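Local coordinates for hemoglobin-like protein (Methylacidiphilum infernorum, PDB 4NK2), which probably binds and carries oxygen through its heme, as a group II truncated hemoglobin of a thermophilic, acidophilic bacterium, at residues D99-M104 with E156-W161. Sequence-based numbering, arbitrary orientation.
Sequences DFVVEM and EEFWQW. With HEM (protoporphyrin IX containing Fe), chain C.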
loop_
_atom_site.group_PDB
_atom_site.type_symbol
_atom_site.label_atom_id
_atom_site.label_comp_id
_atom_site.label_asym_id
_atom_site.label_seq_id
_atom_site.Cartn_x
_atom_site.Cartn_y
_atom_site.Cartn_z
ATOM N N ASP A 99 -10.600 -24.244 -6.146
ATOM C CA ASP A 99 -11.539 -23.953 -7.235
ATOM C C ASP A 99 -10.979 -22.883 -8.165
ATOM O O ASP A 99 -11.071 -23.008 -9.383
ATOM C CB ASP A 99 -12.901 -23.477 -6.712
ATOM C CG ASP A 99 -13.700 -24.578 -6.032
ATOM O OD1 ASP A 99 -13.372 -25.775 -6.203
ATOM O OD2 ASP A 99 -14.673 -24.230 -5.326
ATOM N N PHE A 100 -10.413 -21.822 -7.601
ATOM C CA PHE A 100 -9.837 -20.756 -8.424
ATOM C C PHE A 100 -8.683 -21.279 -9.300
ATOM O O PHE A 100 -8.617 -21.016 -10.502
ATOM C CB PHE A 100 -9.346 -19.605 -7.534
ATOM C CG PHE A 100 -8.792 -18.430 -8.300
ATOM C CD1 PHE A 100 -9.637 -17.567 -8.990
ATOM C CD2 PHE A 100 -7.428 -18.179 -8.315
ATOM C CE1 PHE A 100 -9.130 -16.482 -9.702
ATOM C CE2 PHE A 100 -6.909 -17.103 -9.033
ATOM C CZ PHE A 100 -7.767 -16.247 -9.722
ATOM N N VAL A 101 -7.757 -22.009 -8.688
ATOM C CA VAL A 101 -6.603 -22.534 -9.415
ATOM C C VAL A 101 -7.022 -23.492 -10.520
ATOM O O VAL A 101 -6.504 -23.422 -11.642
ATOM C CB VAL A 101 -5.633 -23.266 -8.467
ATOM C CG1 VAL A 101 -4.633 -24.105 -9.261
ATOM C CG2 VAL A 101 -4.905 -22.245 -7.550
ATOM N N VAL A 102 -7.929 -24.414 -10.206
ATOM C CA VAL A 102 -8.400 -25.369 -11.210
ATOM C C VAL A 102 -9.028 -24.623 -12.385
ATOM O O VAL A 102 -8.753 -24.925 -13.543
ATOM C CB VAL A 102 -9.420 -26.352 -10.616
ATOM C CG1 VAL A 102 -10.093 -27.154 -11.728
ATOM C CG2 VAL A 102 -8.752 -27.292 -9.618
ATOM N N GLU A 103 -9.865 -23.633 -12.092
ATOM C CA GLU A 103 -10.527 -22.883 -13.161
ATOM C C GLU A 103 -9.531 -22.104 -14.003
ATOM O O GLU A 103 -9.549 -22.162 -15.246
ATOM C CB GLU A 103 -11.591 -21.930 -12.584
ATOM C CG GLU A 103 -12.238 -21.052 -13.665
ATOM C CD GLU A 103 -13.508 -20.323 -13.193
ATOM O OE1 GLU A 103 -13.950 -20.530 -12.034
ATOM O OE2 GLU A 103 -14.068 -19.538 -13.999
ATOM N N MET A 104 -8.652 -21.377 -13.338
ATOM C CA MET A 104 -7.686 -20.531 -14.008
ATOM C C MET A 104 -6.663 -21.301 -14.822
ATOM O O MET A 104 -6.080 -20.765 -15.731
ATOM C CB MET A 104 -6.984 -19.636 -13.001
ATOM C CG MET A 104 -7.893 -18.632 -12.343
ATOM S SD MET A 104 -8.676 -17.563 -13.525
ATOM C CE MET A 104 -10.374 -17.926 -13.286
ATOM N N GLU A 156 6.848 -23.926 -15.475
ATOM C CA GLU A 156 7.254 -22.532 -15.670
ATOM C C GLU A 156 6.039 -21.650 -15.929
ATOM O O GLU A 156 5.941 -20.560 -15.387
ATOM C CB GLU A 156 8.279 -22.378 -16.802
ATOM C CG GLU A 156 8.695 -20.919 -17.041
ATOM C CD GLU A 156 9.884 -20.778 -17.989
ATOM O OE1 GLU A 156 10.129 -21.704 -18.795
ATOM O OE2 GLU A 156 10.585 -19.739 -17.925
ATOM N N GLU A 157 5.119 -22.134 -16.757
ATOM C CA GLU A 157 3.874 -21.432 -17.041
ATOM C C GLU A 157 3.114 -21.083 -15.746
ATOM O O GLU A 157 2.660 -19.940 -15.555
ATOM C CB GLU A 157 3.011 -22.322 -17.941
ATOM C CG GLU A 157 1.880 -21.607 -18.643
ATOM C CD GLU A 157 1.253 -22.450 -19.738
ATOM O OE1 GLU A 157 0.095 -22.169 -20.108
ATOM O OE2 GLU A 157 1.919 -23.383 -20.239
ATOM N N PHE A 158 2.965 -22.071 -14.867
ATOM C CA PHE A 158 2.299 -21.851 -13.585
ATOM C C PHE A 158 3.065 -20.844 -12.723
ATOM O O PHE A 158 2.475 -19.917 -12.146
ATOM C CB PHE A 158 2.134 -23.175 -12.830
ATOM C CG PHE A 158 1.263 -23.058 -11.601
ATOM C CD1 PHE A 158 1.825 -22.811 -10.352
ATOM C CD2 PHE A 158 -0.119 -23.145 -11.703
ATOM C CE1 PHE A 158 1.017 -22.679 -9.218
ATOM C CE2 PHE A 158 -0.936 -23.011 -10.569
ATOM C CZ PHE A 158 -0.362 -22.785 -9.331
ATOM N N TRP A 159 4.375 -21.037 -12.610
ATOM C CA TRP A 159 5.186 -20.160 -11.770
ATOM C C TRP A 159 5.112 -18.703 -12.220
ATOM O O TRP A 159 4.938 -17.798 -11.398
ATOM C CB TRP A 159 6.661 -20.597 -11.741
ATOM C CG TRP A 159 7.468 -19.643 -10.901
ATOM C CD1 TRP A 159 8.270 -18.612 -11.335
ATOM C CD2 TRP A 159 7.495 -19.597 -9.470
ATOM N NE1 TRP A 159 8.808 -17.945 -10.249
ATOM C CE2 TRP A 159 8.339 -18.525 -9.097
ATOM C CE3 TRP A 159 6.884 -20.361 -8.468
ATOM C CZ2 TRP A 159 8.594 -18.207 -7.763
ATOM C CZ3 TRP A 159 7.141 -20.045 -7.145
ATOM C CH2 TRP A 159 7.997 -18.982 -6.805
ATOM N N GLN A 160 5.273 -18.455 -13.505
ATOM C CA GLN A 160 5.297 -17.088 -13.972
ATOM C C GLN A 160 3.945 -16.421 -13.760
ATOM O O GLN A 160 3.862 -15.233 -13.564
ATOM C CB GLN A 160 5.758 -17.007 -15.422
ATOM C CG GLN A 160 4.695 -17.309 -16.424
ATOM O OE1 GLN A 160 6.446 -17.513 -18.055
ATOM N NE2 GLN A 160 4.326 -17.504 -18.799
ATOM N N TRP A 161 2.889 -17.216 -13.763
ATOM C CA TRP A 161 1.566 -16.684 -13.426
ATOM C C TRP A 161 1.506 -16.197 -11.981
ATOM O O TRP A 161 1.186 -15.033 -11.724
ATOM C CB TRP A 161 0.466 -17.718 -13.677
ATOM C CG TRP A 161 -0.890 -17.261 -13.175
ATOM C CD1 TRP A 161 -1.488 -16.049 -13.408
ATOM C CD2 TRP A 161 -1.810 -18.013 -12.367
ATOM N NE1 TRP A 161 -2.725 -16.006 -12.787
ATOM C CE2 TRP A 161 -2.940 -17.197 -12.142
ATOM C CE3 TRP A 161 -1.782 -19.299 -11.813
ATOM C CZ2 TRP A 161 -4.036 -17.627 -11.386
ATOM C CZ3 TRP A 161 -2.862 -19.725 -11.065
ATOM C CH2 TRP A 161 -3.982 -18.887 -10.859
HETATM C CHA HEM C . -7.863 -15.683 -0.022
HETATM C CHB HEM C . -3.422 -14.684 1.612
HETATM C CHC HEM C . -1.899 -14.096 -2.984
HETATM C CHD HEM C . -5.749 -16.798 -4.268
HETATM C C1A HEM C . -6.840 -15.377 0.841
HETATM C C2A HEM C . -6.940 -15.154 2.282
HETATM C C3A HEM C . -5.693 -14.878 2.716
HETATM C C4A HEM C . -4.782 -14.913 1.579
HETATM C CMA HEM C . -5.236 -14.583 4.163
HETATM C CAA HEM C . -8.248 -15.218 3.123
HETATM C CBA HEM C . -8.777 -13.775 3.259
HETATM C CGA HEM C . -10.089 -13.604 4.019
HETATM O O1A HEM C . -10.178 -12.677 4.874
HETATM O O2A HEM C . -11.071 -14.362 3.790
HETATM C C1B HEM C . -2.622 -14.335 0.536
HETATM C C2B HEM C . -1.300 -13.729 0.583
HETATM C C3B HEM C . -0.878 -13.565 -0.684
HETATM C C4B HEM C . -1.907 -14.061 -1.592
HETATM C CMB HEM C . -0.500 -13.355 1.848
HETATM C CAB HEM C . 0.479 -12.950 -1.078
HETATM C CBB HEM C . 0.682 -12.548 -2.338
HETATM C C1C HEM C . -2.786 -14.826 -3.754
HETATM C C2C HEM C . -2.699 -15.121 -5.178
HETATM C C3C HEM C . -3.772 -15.860 -5.522
HETATM C C4C HEM C . -4.574 -16.075 -4.332
HETATM C CMC HEM C . -1.578 -14.638 -6.125
HETATM C CAC HEM C . -4.131 -16.437 -6.911
HETATM C CBC HEM C . -3.207 -16.579 -7.872
HETATM C C1D HEM C . -6.735 -16.656 -3.319
HETATM C C2D HEM C . -8.141 -16.998 -3.474
HETATM C C3D HEM C . -8.783 -16.656 -2.138
HETATM C C4D HEM C . -7.717 -16.131 -1.314
HETATM C CMD HEM C . -8.865 -17.603 -4.702
HETATM C CAD HEM C . -10.275 -16.804 -1.768
HETATM C CBD HEM C . -10.992 -15.563 -2.308
HETATM C CGD HEM C . -12.455 -15.693 -1.951
HETATM O O1D HEM C . -12.788 -15.546 -0.750
HETATM O O2D HEM C . -13.281 -15.957 -2.865
HETATM N NA HEM C . -5.521 -15.226 0.458
HETATM N NB HEM C . -2.940 -14.518 -0.802
HETATM N NC HEM C . -3.943 -15.436 -3.288
HETATM N ND HEM C . -6.534 -16.154 -2.044
HETATM FE FE HEM C . -4.751 -15.247 -1.453
#
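Met104 N donates to Phe100 O at 2.9 Å, an ordinary helical bond within 99-104 that sets these two residues one turn apart and lets both meet Trp161 of 156-161. No hydrogen bond joins 99-104 and 156-161. Their segment axes pass 13.0 Å apart at 123°, and the example illustrates how long aromatic side chains and a prosthetic group can bridge a separation too wide for close backbone packing. Trp161 sends its six-membered ring toward 99-104, chi1 of 173° holding CG away from the backbone N. There CZ2, at the ring edge, meets Phe100 CE2 at 3.8 Å, while the neighbouring CH2 lies 3.8 Å from Met104 CB, the methionine crossing the indole at about a right angle. Met104 CG, held anti to its own carbonyl carbon, sits 3.5 Å above the centre of the Phe100 ring. The heme closes the group: its vinyl carbon CAC is 3.6 Å from Phe100 CE2, and the vinyl terminus CBC stands 3.6 Å above the indole plane of Trp161, offset toward the rim. Phe100 also rests its CB against the heme methyl CMD, and Tyr111, a heme-binding residue, meets its ring edge-to-face. Replacing Phe100 by an alanine is likely to open a gap beneath Met104 CG and deprive heme CAC and Trp161 CZ2 of the ring atom CE2 that touches both. Farther from the heme, Val101 CG1 approaches Phe158 CE2 at 4.1 Å, near the plane of that ring. The same CE2 abuts the edge of Trp161, linking the two pairs; Tyr141 and Leu66 from other helices add to this apolar layer. Side chains from helices 87-104 and 155-165 thus enclose a heme vinyl edge, consistent with the heme pocket of the two-over-two globin fold of truncated hemoglobins.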